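Local structure of malonyl CoA:acyl carrier protein malonyltransferase (Streptomyces coelicolor, 1NM2) at residues E53-S58 with P194-G199; G11-G16 with P62-A67; G96-E101 with R121-A126; T134-S139 with T203-P208. The protein probably transfers the malonyl group from malonyl-CoA to holo-acyl carrier protein, a step of fatty acid biosynthesis. All blocks are in the same frame, centred on the assembly; numbering follows the deposited sequence.

Interaction 1: residues E53-S58 with P194-G199; sequences EIRDTS and PLKVAG
The junction between helices 51-54 and 57-75 meets the loop that follows strand 189-194, and Arg55 and Lys196 carry most of this contact. It joins the helical part of the acyltransferase fold to an outermost strand of the mixed sheet. The two long side chains cross at about a right angle. Lys196 CB sits over the centre of one guanidinium face and is 3.3 Å from Arg55 CZ. The aliphatic chain runs on toward NH1, with Lys196 CD 3.6 Å from Arg55 NH1. Arg55 reaches across because its CG is anti to the backbone N (chi1 -180°) and the chain is extended as far as NE. The contact is therefore one of carbon against a flat cationic face, with no hydrogen bond across it. Arg55 NH1 and Lys196 NZ are like charges 4.0 Å apart, on exposed residues where solvent would probably weaken the repulsion. Lys196 is the centre of an inverse gamma turn, which bends the loop at this point. On the other segment, Asp56 is the N-cap of helix 57-75, and its OD1 accepts from Ser58 N at 2.9 Å. Deeper in, the methyls meet lightly: Thr57 CG2 lies 4.4 Å from Ala198 CB.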
loop_
_atom_site.group_PDB
_atom_site.type_symbol
_atom_site.label_atom_id
_atom_site.label_comp_id
_atom_site.label_asym_id
_atom_site.label_seq_id
_atom_site.Cartn_x
_atom_site.Cartn_y
_atom_site.Cartn_z
ATOM N N GLU A 53 8.486 3.251 16.922
ATOM C CA GLU A 53 9.555 3.090 15.940
ATOM C C GLU A 53 9.052 2.711 14.554
ATOM O O GLU A 53 9.579 3.189 13.554
ATOM C CB GLU A 53 10.558 2.029 16.399
ATOM C CG GLU A 53 11.286 2.365 17.687
ATOM C CD GLU A 53 12.192 1.234 18.136
ATOM O OE1 GLU A 53 13.229 0.994 17.471
ATOM O OE2 GLU A 53 11.849 0.578 19.148
ATOM N N ILE A 54 8.036 1.856 14.483
ATOM C CA ILE A 54 7.532 1.441 13.181
ATOM C C ILE A 54 6.449 2.351 12.624
ATOM O O ILE A 54 5.927 2.113 11.537
ATOM C CB ILE A 54 7.032 -0.019 13.204
ATOM C CG1 ILE A 54 5.842 -0.169 14.152
ATOM C CG2 ILE A 54 8.168 -0.935 13.631
ATOM C CD1 ILE A 54 5.301 -1.583 14.206
ATOM N N ARG A 55 6.113 3.396 13.372
ATOM C CA ARG A 55 5.123 4.361 12.915
ATOM C C ARG A 55 5.893 5.365 12.064
ATOM O O ARG A 55 5.315 6.119 11.286
ATOM C CB ARG A 55 4.466 5.052 14.108
ATOM C CG ARG A 55 3.405 6.084 13.746
ATOM C CD ARG A 55 2.513 6.328 14.950
ATOM N NE ARG A 55 1.718 7.544 14.843
ATOM C CZ ARG A 55 0.757 7.872 15.701
ATOM N NH1 ARG A 55 0.477 7.070 16.720
ATOM N NH2 ARG A 55 0.076 8.998 15.541
ATOM N N ASP A 56 7.211 5.351 12.232
ATOM C CA ASP A 56 8.129 6.208 11.486
ATOM C C ASP A 56 7.877 5.914 10.004
ATOM O O ASP A 56 8.191 4.832 9.518
ATOM C CB ASP A 56 9.566 5.836 11.860
ATOM C CG ASP A 56 10.606 6.691 11.163
ATOM O OD1 ASP A 56 10.327 7.237 10.076
ATOM O OD2 ASP A 56 11.726 6.797 11.705
ATOM N N THR A 57 7.312 6.875 9.286
ATOM C CA THR A 57 7.017 6.665 7.876
ATOM C C THR A 57 8.237 6.271 7.032
ATOM O O THR A 57 8.102 5.538 6.054
ATOM C CB THR A 57 6.328 7.918 7.264
ATOM O OG1 THR A 57 6.046 7.683 5.879
ATOM C CG2 THR A 57 7.214 9.141 7.402
ATOM N N SER A 58 9.426 6.737 7.404
ATOM C CA SER A 58 10.626 6.396 6.640
ATOM C C SER A 58 11.015 4.935 6.890
ATOM O O SER A 58 11.727 4.318 6.091
ATOM C CB SER A 58 11.787 7.329 7.009
ATOM O OG SER A 58 12.144 7.211 8.376
ATOM N N PRO A 194 -8.612 10.821 13.053
ATOM C CA PRO A 194 -7.280 11.130 12.526
ATOM C C PRO A 194 -6.416 9.877 12.431
ATOM O O PRO A 194 -6.383 9.064 13.353
ATOM C CB PRO A 194 -6.739 12.157 13.526
ATOM C CG PRO A 194 -7.438 11.806 14.799
ATOM C CD PRO A 194 -8.845 11.506 14.337
ATOM N N LEU A 195 -5.733 9.725 11.300
ATOM C CA LEU A 195 -4.866 8.578 11.058
ATOM C C LEU A 195 -3.476 8.810 11.640
ATOM O O LEU A 195 -3.049 9.955 11.817
ATOM C CB LEU A 195 -4.748 8.304 9.553
ATOM C CG LEU A 195 -5.923 7.614 8.850
ATOM C CD1 LEU A 195 -7.190 8.420 9.018
ATOM C CD2 LEU A 195 -5.601 7.451 7.375
ATOM N N LYS A 196 -2.775 7.717 11.931
ATOM C CA LYS A 196 -1.434 7.803 12.498
ATOM C C LYS A 196 -0.397 8.003 11.393
ATOM O O LYS A 196 0.403 7.111 11.101
ATOM C CB LYS A 196 -1.122 6.532 13.299
ATOM C CG LYS A 196 -2.179 6.187 14.350
ATOM C CD LYS A 196 -1.836 4.900 15.086
ATOM C CE LYS A 196 -2.942 4.490 16.053
ATOM N NZ LYS A 196 -3.187 5.497 17.126
ATOM N N VAL A 197 -0.421 9.181 10.780
ATOM C CA VAL A 197 0.508 9.511 9.708
ATOM C C VAL A 197 1.110 10.888 9.948
ATOM O O VAL A 197 0.516 11.725 10.629
ATOM C CB VAL A 197 -0.188 9.513 8.324
ATOM C CG1 VAL A 197 -0.737 8.129 8.017
ATOM C CG2 VAL A 197 -1.312 10.545 8.303
ATOM N N ALA A 198 2.278 11.118 9.359
ATOM C CA ALA A 198 2.996 12.375 9.506
ATOM C C ALA A 198 2.358 13.562 8.793
ATOM O O ALA A 198 2.542 14.709 9.208
ATOM C CB ALA A 198 4.444 12.199 9.018
ATOM N N GLY A 199 1.629 13.310 7.713
ATOM C CA GLY A 199 1.027 14.424 7.006
ATOM C C GLY A 199 -0.049 14.071 5.998
ATOM O O GLY A 199 -0.573 12.959 5.985
#

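Interaction 2: residues G11-G16 with P62-A67; sequences GAQTPG and PLLVAA
Leu64, on helix 57-75, pushes both of its methyls against Ala12 and Gln13 in the loop after strand 3-7. The close part of the contact is at the leucine end. Leu64 CD2 lies 4.0 Å from Gln13 CB and 4.3 Å from Ala12 CB. The other branch, Leu64 CD1, comes to 4.0 Å from Gln13 OE1. Pro278 touches both Ala12 and Leu64 and extends this apolar patch. The far side of the loop is looser: Thr14 points away from the helix, and Thr14 and Pro15 are exposed. Gln13 is folded back on its own loop. Its chain bends at chi2 (-78°), which brings Gln13 OE1 round to accept from Gly11 N at 2.9 Å. That donor stands 17° from the carbonyl plane. At the other end of the amide, NE2 donates to Ile54 O. With an alanine here, Gly11 N and Ile54 O would probably lose these partners and a gap would open beside Leu64 CD1. No hydrogen bond links the two segments. The chemistry thus divides the work: the helix supplies apolar packing, while the glutamine amide, bonded at both ends, is held from turning and ties Gly11 to Ile54.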
loop_
_atom_site.group_PDB
_atom_site.type_symbol
_atom_site.label_atom_id
_atom_site.label_comp_id
_atom_site.label_asym_id
_atom_site.label_seq_id
_atom_site.Cartn_x
_atom_site.Cartn_y
_atom_site.Cartn_z
ATOM N N GLY A 11 0.028 1.319 8.072
ATOM C CA GLY A 11 -1.025 1.052 9.032
ATOM C C GLY A 11 -1.165 -0.440 9.253
ATOM O O GLY A 11 -1.599 -0.882 10.314
ATOM N N ALA A 12 -0.791 -1.220 8.243
ATOM C CA ALA A 12 -0.881 -2.672 8.317
ATOM C C ALA A 12 0.170 -3.296 9.235
ATOM O O ALA A 12 -0.067 -4.342 9.840
ATOM C CB ALA A 12 -0.767 -3.273 6.914
ATOM N N GLN A 13 1.328 -2.652 9.339
ATOM C CA GLN A 13 2.406 -3.174 10.168
ATOM C C GLN A 13 2.147 -3.039 11.669
ATOM O O GLN A 13 1.542 -2.067 12.122
ATOM C CB GLN A 13 3.727 -2.475 9.820
ATOM C CG GLN A 13 3.930 -1.128 10.495
ATOM C CD GLN A 13 3.162 0.017 9.849
ATOM O OE1 GLN A 13 2.315 -0.184 8.975
ATOM N NE2 GLN A 13 3.460 1.233 10.290
ATOM N N THR A 14 2.608 -4.026 12.429
ATOM C CA THR A 14 2.468 -4.021 13.885
ATOM C C THR A 14 3.770 -4.543 14.486
ATOM O O THR A 14 4.524 -5.253 13.820
ATOM C CB THR A 14 1.307 -4.920 14.365
ATOM O OG1 THR A 14 1.482 -6.248 13.855
ATOM C CG2 THR A 14 -0.026 -4.353 13.910
ATOM N N PRO A 15 4.052 -4.202 15.753
ATOM C CA PRO A 15 5.281 -4.654 16.411
ATOM C C PRO A 15 5.501 -6.165 16.343
ATOM O O PRO A 15 4.602 -6.942 16.661
ATOM C CB PRO A 15 5.099 -4.165 17.846
ATOM C CG PRO A 15 4.281 -2.928 17.677
ATOM C CD PRO A 15 3.245 -3.380 16.672
ATOM N N GLY A 16 6.699 -6.563 15.919
ATOM C CA GLY A 16 7.053 -7.971 15.829
ATOM C C GLY A 16 6.387 -8.822 14.758
ATOM O O GLY A 16 6.552 -10.044 14.752
ATOM N N PRO A 62 9.664 0.947 3.734
ATOM C CA PRO A 62 10.539 -0.153 3.299
ATOM C C PRO A 62 10.261 -1.473 4.031
ATOM O O PRO A 62 10.408 -2.549 3.458
ATOM C CB PRO A 62 11.947 0.382 3.571
ATOM C CG PRO A 62 11.740 1.386 4.675
ATOM C CD PRO A 62 10.458 2.080 4.238
ATOM N N LEU A 63 9.872 -1.389 5.298
ATOM C CA LEU A 63 9.566 -2.586 6.072
ATOM C C LEU A 63 8.389 -3.340 5.453
ATOM O O LEU A 63 8.419 -4.564 5.334
ATOM C CB LEU A 63 9.235 -2.212 7.520
ATOM C CG LEU A 63 8.816 -3.350 8.459
ATOM C CD1 LEU A 63 9.900 -4.426 8.517
ATOM C CD2 LEU A 63 8.580 -2.773 9.859
ATOM N N LEU A 64 7.350 -2.606 5.066
ATOM C CA LEU A 64 6.172 -3.214 4.457
ATOM C C LEU A 64 6.510 -3.890 3.134
ATOM O O LEU A 64 6.023 -4.986 2.851
ATOM C CB LEU A 64 5.081 -2.155 4.228
ATOM C CG LEU A 64 4.299 -1.739 5.477
ATOM C CD1 LEU A 64 3.509 -0.469 5.215
ATOM C CD2 LEU A 64 3.379 -2.882 5.880
ATOM N N VAL A 65 7.346 -3.244 2.327
ATOM C CA VAL A 65 7.726 -3.800 1.029
ATOM C C VAL A 65 8.544 -5.084 1.195
ATOM O O VAL A 65 8.309 -6.075 0.498
ATOM C CB VAL A 65 8.524 -2.769 0.190
ATOM C CG1 VAL A 65 8.974 -3.397 -1.122
ATOM C CG2 VAL A 65 7.645 -1.538 -0.110
ATOM N N ALA A 66 9.494 -5.070 2.124
ATOM C CA ALA A 66 10.318 -6.247 2.373
ATOM C C ALA A 66 9.449 -7.401 2.852
ATOM O O ALA A 66 9.678 -8.553 2.483
ATOM C CB ALA A 66 11.389 -5.934 3.411
ATOM N N ALA A 67 8.455 -7.095 3.679
ATOM C CA ALA A 67 7.554 -8.125 4.195
ATOM C C ALA A 67 6.747 -8.755 3.059
ATOM O O ALA A 67 6.578 -9.975 3.011
ATOM C CB ALA A 67 6.606 -7.524 5.237
#

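Interaction 3: residues G96-E101 with R121-A126; sequences GHSVGE and RRRGLA. With ACY (acetic acid), chain D.
The Arg123 guanidinium has the Ser98-Val99 backbone over one face, with Val99 CA 4.0 Å above the plane and toward the rim, and the bound acetate at its edge. A single acetate oxygen, OXT, is gripped by both terminal nitrogens of Arg123. Arg123 NH1 donates to acetate OXT at 2.8 Å, and Arg123 NH2 at 3.2 Å. Arg123 NH2 also donates to Ser98 OG at 2.9 Å, from a position where the serine oxygen is 23° out of the guanidinium plane. Arg123 reaches this far from helix 113-132 because its chain is extended from CG to NE. Gln61 takes a further bond from NH1, and Val99 CG1 lies beside that nitrogen. Ser98 OG also bonds His202 NE2, so serine, histidine, arginine and acetate converge. The modelled separation of Ser98 OG and OXT is doubtful, being very short. Ser98 sits in a type II' turn from His97 to Gly100, with strained backbone angles (58°/-100°). A CB on Gly96 would lie 2.0 Å from Gly100 O. The acetate mimics a malonyl group, consistent with Arg123 receiving the malonyl carboxylate. The Gly-His-Ser-Val-Gly turn between strand 93-96 and helix 100-107 fits the nucleophile elbow of an alpha/beta hydrolase-like core, with Ser98 as the probable nucleophile.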
loop_
_atom_site.group_PDB
_atom_site.type_symbol
_atom_site.label_atom_id
_atom_site.label_comp_id
_atom_site.label_asym_id
_atom_site.label_seq_id
_atom_site.Cartn_x
_atom_site.Cartn_y
_atom_site.Cartn_z
ATOM N N GLY A 96 -1.607 -3.022 -5.232
ATOM C CA GLY A 96 -1.299 -2.760 -3.839
ATOM C C GLY A 96 -1.808 -1.401 -3.414
ATOM O O GLY A 96 -2.098 -0.557 -4.257
ATOM N N HIS A 97 -1.906 -1.188 -2.104
ATOM C CA HIS A 97 -2.401 0.078 -1.581
ATOM C C HIS A 97 -1.256 1.037 -1.248
ATOM O O HIS A 97 -0.524 0.829 -0.287
ATOM C CB HIS A 97 -3.262 -0.180 -0.338
ATOM C CG HIS A 97 -4.210 0.935 -0.020
ATOM N ND1 HIS A 97 -3.796 2.136 0.516
ATOM C CD2 HIS A 97 -5.547 1.041 -0.198
ATOM C CE1 HIS A 97 -4.841 2.934 0.656
ATOM N NE2 HIS A 97 -5.915 2.294 0.229
ATOM N N SER A 98 -1.121 2.082 -2.060
ATOM C CA SER A 98 -0.082 3.098 -1.896
ATOM C C SER A 98 1.323 2.487 -1.929
ATOM O O SER A 98 1.849 2.216 -3.006
ATOM C CB SER A 98 -0.295 3.869 -0.590
ATOM O OG SER A 98 0.455 5.074 -0.604
ATOM N N VAL A 99 1.935 2.275 -0.768
ATOM C CA VAL A 99 3.274 1.680 -0.738
ATOM C C VAL A 99 3.206 0.273 -1.332
ATOM O O VAL A 99 4.179 -0.221 -1.910
ATOM C CB VAL A 99 3.845 1.563 0.704
ATOM C CG1 VAL A 99 3.799 2.904 1.397
ATOM C CG2 VAL A 99 3.073 0.525 1.492
ATOM N N GLY A 100 2.049 -0.363 -1.188
ATOM C CA GLY A 100 1.871 -1.706 -1.717
ATOM C C GLY A 100 2.022 -1.758 -3.227
ATOM O O GLY A 100 2.200 -2.836 -3.800
ATOM N N GLU A 101 1.947 -0.600 -3.879
ATOM C CA GLU A 101 2.092 -0.538 -5.335
ATOM C C GLU A 101 3.524 -0.844 -5.748
ATOM O O GLU A 101 3.767 -1.376 -6.834
ATOM C CB GLU A 101 1.727 0.846 -5.875
ATOM C CG GLU A 101 0.268 1.224 -5.740
ATOM C CD GLU A 101 -0.193 2.091 -6.899
ATOM O OE1 GLU A 101 -0.925 1.569 -7.768
ATOM O OE2 GLU A 101 0.188 3.283 -6.948
ATOM N N ARG A 121 12.516 3.336 0.120
ATOM C CA ARG A 121 13.257 3.913 1.243
ATOM C C ARG A 121 13.220 5.426 0.979
ATOM O O ARG A 121 12.953 6.221 1.874
ATOM C CB ARG A 121 14.713 3.429 1.226
ATOM C CG ARG A 121 15.443 3.350 2.579
ATOM C CD ARG A 121 15.057 4.421 3.588
ATOM N NE ARG A 121 16.183 4.787 4.449
ATOM C CZ ARG A 121 16.077 5.144 5.727
ATOM N NH1 ARG A 121 14.891 5.181 6.320
ATOM N NH2 ARG A 121 17.161 5.482 6.414
ATOM N N ARG A 122 13.483 5.810 -0.269
ATOM C CA ARG A 122 13.464 7.219 -0.663
ATOM C C ARG A 122 12.039 7.772 -0.593
ATOM O O ARG A 122 11.826 8.932 -0.237
ATOM C CB ARG A 122 14.010 7.382 -2.085
ATOM C CG ARG A 122 15.485 7.038 -2.224
ATOM C CD ARG A 122 16.342 8.027 -1.446
ATOM N NE ARG A 122 17.751 7.642 -1.411
ATOM C CZ ARG A 122 18.717 8.411 -0.917
ATOM N NH1 ARG A 122 18.421 9.608 -0.421
ATOM N NH2 ARG A 122 19.974 7.982 -0.911
ATOM N N ARG A 123 11.067 6.939 -0.943
ATOM C CA ARG A 123 9.670 7.348 -0.900
ATOM C C ARG A 123 9.313 7.755 0.527
ATOM O O ARG A 123 8.765 8.836 0.756
ATOM C CB ARG A 123 8.762 6.190 -1.342
ATOM C CG ARG A 123 7.270 6.541 -1.458
ATOM C CD ARG A 123 6.468 5.301 -1.847
ATOM N NE ARG A 123 5.105 5.592 -2.280
ATOM C CZ ARG A 123 4.056 5.711 -1.470
ATOM N NH1 ARG A 123 4.196 5.568 -0.158
ATOM N NH2 ARG A 123 2.856 5.956 -1.983
ATOM N N GLY A 124 9.631 6.885 1.479
ATOM C CA GLY A 124 9.324 7.155 2.875
ATOM C C GLY A 124 10.010 8.378 3.459
ATOM O O GLY A 124 9.400 9.140 4.208
ATOM N N LEU A 125 11.286 8.557 3.135
ATOM C CA LEU A 125 12.036 9.704 3.623
ATOM C C LEU A 125 11.474 10.980 3.004
ATOM O O LEU A 125 11.243 11.959 3.705
ATOM C CB LEU A 125 13.519 9.562 3.264
ATOM C CG LEU A 125 14.298 8.441 3.968
ATOM C CD1 LEU A 125 15.606 8.179 3.243
ATOM C CD2 LEU A 125 14.555 8.826 5.420
ATOM N N ALA A 126 11.236 10.959 1.693
ATOM C CA ALA A 126 10.713 12.127 0.988
ATOM C C ALA A 126 9.360 12.590 1.505
ATOM O O ALA A 126 9.120 13.790 1.634
ATOM C CB ALA A 126 10.621 11.840 -0.518
HETATM C C ACY D . 1.260 6.276 2.132
HETATM O O ACY D . 1.937 6.041 3.218
HETATM O OXT ACY D . 1.722 6.403 0.947
HETATM C CH3 ACY D . -0.238 6.393 2.359
#

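Interaction 4: residues T134-S139 with T203-P208; sequences TETGMS and TRHMAP
Thr136 places its methyl squarely over the imidazole of His205. Thr136 CG2 is 3.8 Å from the His205 ring centroid and 5° off the ring normal, a CH-pi contact over the face. Thr134 adds a second, looser methyl, with CG2 4.3 Å from His205 CD2. The next shell fixes both partners. In Thr136, chi1 60° sets OG1 between backbone N and carbonyl carbon, and CG2 anti to that carbon, turned to the ring. Thr136 OG1 donates to Thr134 OG1 at 3.0 Å and accepts from Ala200 N, while Thr134 OG1 bonds Ala131 O. Thr203 OG1 accepts from His205 N at 3.1 Å, forming an ST turn. Thr203 OG1 also lies in the imidazole plane at its edge, where His205 ND1 makes a weak bond to it at 3.5 Å. Farther out, the contact joins the start of strand 136-143 to the 3-10 turn ahead of helix 207-217. A serine in place of Thr136 would probably keep the polar links but strip the methyl from the imidazole face, leaving the ring freer to turn. Across the segments the attraction is thus apolar; the hydrogen bonds that orient it lie within each segment or run to its neighbours.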
loop_
_atom_site.group_PDB
_atom_site.type_symbol
_atom_site.label_atom_id
_atom_site.label_comp_id
_atom_site.label_asym_id
_atom_site.label_seq_id
_atom_site.Cartn_x
_atom_site.Cartn_y
_atom_site.Cartn_z
ATOM N N THR A 134 5.142 21.152 6.837
ATOM C CA THR A 134 3.730 21.492 6.930
ATOM C C THR A 134 3.070 20.909 8.177
ATOM O O THR A 134 3.607 20.008 8.816
ATOM C CB THR A 134 2.955 20.919 5.725
ATOM O OG1 THR A 134 2.804 19.499 5.887
ATOM C CG2 THR A 134 3.704 21.183 4.429
ATOM N N GLU A 135 1.903 21.440 8.516
ATOM C CA GLU A 135 1.115 20.930 9.629
ATOM C C GLU A 135 -0.130 20.377 8.941
ATOM O O GLU A 135 -1.139 21.071 8.789
ATOM C CB GLU A 135 0.738 22.043 10.617
ATOM C CG GLU A 135 1.861 22.453 11.568
ATOM C CD GLU A 135 2.676 23.634 11.060
ATOM O OE1 GLU A 135 2.104 24.737 10.935
ATOM O OE2 GLU A 135 3.888 23.462 10.788
ATOM N N THR A 136 -0.032 19.123 8.506
ATOM C CA THR A 136 -1.107 18.448 7.786
ATOM C C THR A 136 -1.340 17.034 8.315
ATOM O O THR A 136 -0.589 16.539 9.148
ATOM C CB THR A 136 -0.760 18.333 6.292
ATOM O OG1 THR A 136 0.452 17.581 6.150
ATOM C CG2 THR A 136 -0.564 19.706 5.673
ATOM N N GLY A 137 -2.379 16.380 7.810
ATOM C CA GLY A 137 -2.678 15.033 8.254
ATOM C C GLY A 137 -3.764 14.379 7.425
ATOM O O GLY A 137 -4.126 14.881 6.362
ATOM N N MET A 138 -4.268 13.249 7.911
ATOM C CA MET A 138 -5.328 12.501 7.236
ATOM C C MET A 138 -6.294 12.001 8.297
ATOM O O MET A 138 -5.878 11.653 9.405
ATOM C CB MET A 138 -4.758 11.289 6.486
ATOM C CG MET A 138 -3.645 11.591 5.507
ATOM S SD MET A 138 -2.889 10.066 4.854
ATOM C CE MET A 138 -3.958 9.730 3.477
ATOM N N SER A 139 -7.578 11.962 7.957
ATOM C CA SER A 139 -8.597 11.480 8.881
ATOM C C SER A 139 -9.627 10.666 8.120
ATOM O O SER A 139 -10.043 11.048 7.030
ATOM C CB SER A 139 -9.288 12.648 9.588
ATOM O OG SER A 139 -8.377 13.372 10.396
ATOM N N THR A 203 -1.784 14.133 -1.540
ATOM C CA THR A 203 -2.331 15.464 -1.802
ATOM C C THR A 203 -1.172 16.308 -2.335
ATOM O O THR A 203 -0.009 15.879 -2.306
ATOM C CB THR A 203 -2.859 16.159 -0.526
ATOM O OG1 THR A 203 -1.748 16.573 0.282
ATOM C CG2 THR A 203 -3.757 15.226 0.267
ATOM N N ARG A 204 -1.490 17.508 -2.813
ATOM C CA ARG A 204 -0.485 18.417 -3.352
ATOM C C ARG A 204 0.572 18.758 -2.307
ATOM O O ARG A 204 1.650 19.263 -2.639
ATOM C CB ARG A 204 -1.143 19.713 -3.830
ATOM C CG ARG A 204 -1.702 20.569 -2.701
ATOM C CD ARG A 204 -2.071 21.964 -3.192
ATOM N NE ARG A 204 -2.436 22.848 -2.088
ATOM C CZ ARG A 204 -3.488 22.657 -1.298
ATOM N NH1 ARG A 204 -4.286 21.613 -1.491
ATOM N NH2 ARG A 204 -3.740 23.507 -0.308
ATOM N N HIS A 205 0.261 18.508 -1.040
ATOM C CA HIS A 205 1.227 18.793 0.008
ATOM C C HIS A 205 2.460 17.902 -0.130
ATOM O O HIS A 205 3.480 18.154 0.503
ATOM C CB HIS A 205 0.590 18.623 1.394
ATOM C CG HIS A 205 -0.284 19.772 1.793
ATOM N ND1 HIS A 205 -1.660 19.687 1.833
ATOM C CD2 HIS A 205 0.023 21.048 2.127
ATOM C CE1 HIS A 205 -2.162 20.861 2.172
ATOM N NE2 HIS A 205 -1.162 21.704 2.355
ATOM N N MET A 206 2.360 16.871 -0.970
ATOM C CA MET A 206 3.477 15.948 -1.210
ATOM C C MET A 206 4.245 16.311 -2.482
ATOM O O MET A 206 5.117 15.557 -2.922
ATOM C CB MET A 206 2.970 14.504 -1.335
ATOM C CG MET A 206 2.483 13.881 -0.032
ATOM S SD MET A 206 3.779 13.793 1.229
ATOM C CE MET A 206 3.256 15.119 2.304
ATOM N N ALA A 207 3.915 17.458 -3.072
ATOM C CA ALA A 207 4.574 17.909 -4.295
ATOM C C ALA A 207 6.095 17.829 -4.200
ATOM O O ALA A 207 6.752 17.359 -5.131
ATOM C CB ALA A 207 4.141 19.352 -4.642
ATOM N N PRO A 208 6.680 18.288 -3.078
ATOM C CA PRO A 208 8.140 18.216 -2.965
ATOM C C PRO A 208 8.647 16.777 -2.872
ATOM O O PRO A 208 9.810 16.510 -3.163
ATOM C CB PRO A 208 8.435 19.039 -1.708
ATOM C CG PRO A 208 7.204 18.873 -0.888
ATOM C CD PRO A 208 6.089 18.957 -1.903
#

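How the interactions relate
Interactions 1, 2 and 3 cluster around the acetate site. The Thr57 and Ala12 side chains each lie about 5 Å from the acetate that interaction 3 binds. Interactions 1 and 2 share helix 57-75 and meet where Ile54 CG2 is 4.2 Å from Leu63 CD2. Ser58 O with Arg121 NH1 (3.3 Å) and Leu195 N with Met138 O (2.7 Å), both probable hydrogen bonds, join interaction 1 to interactions 3 and 4. Leu64 CD1 of interaction 2 packs 3.9 Å from Val99 CG2. Interaction 4 is centred 22 Å from the centre of interaction 2, with its nearest atoms about 5 Å from interaction 3. The nickel ion, held by Asp50 and Asp52, is about 10 Å from the Arg55 side chain.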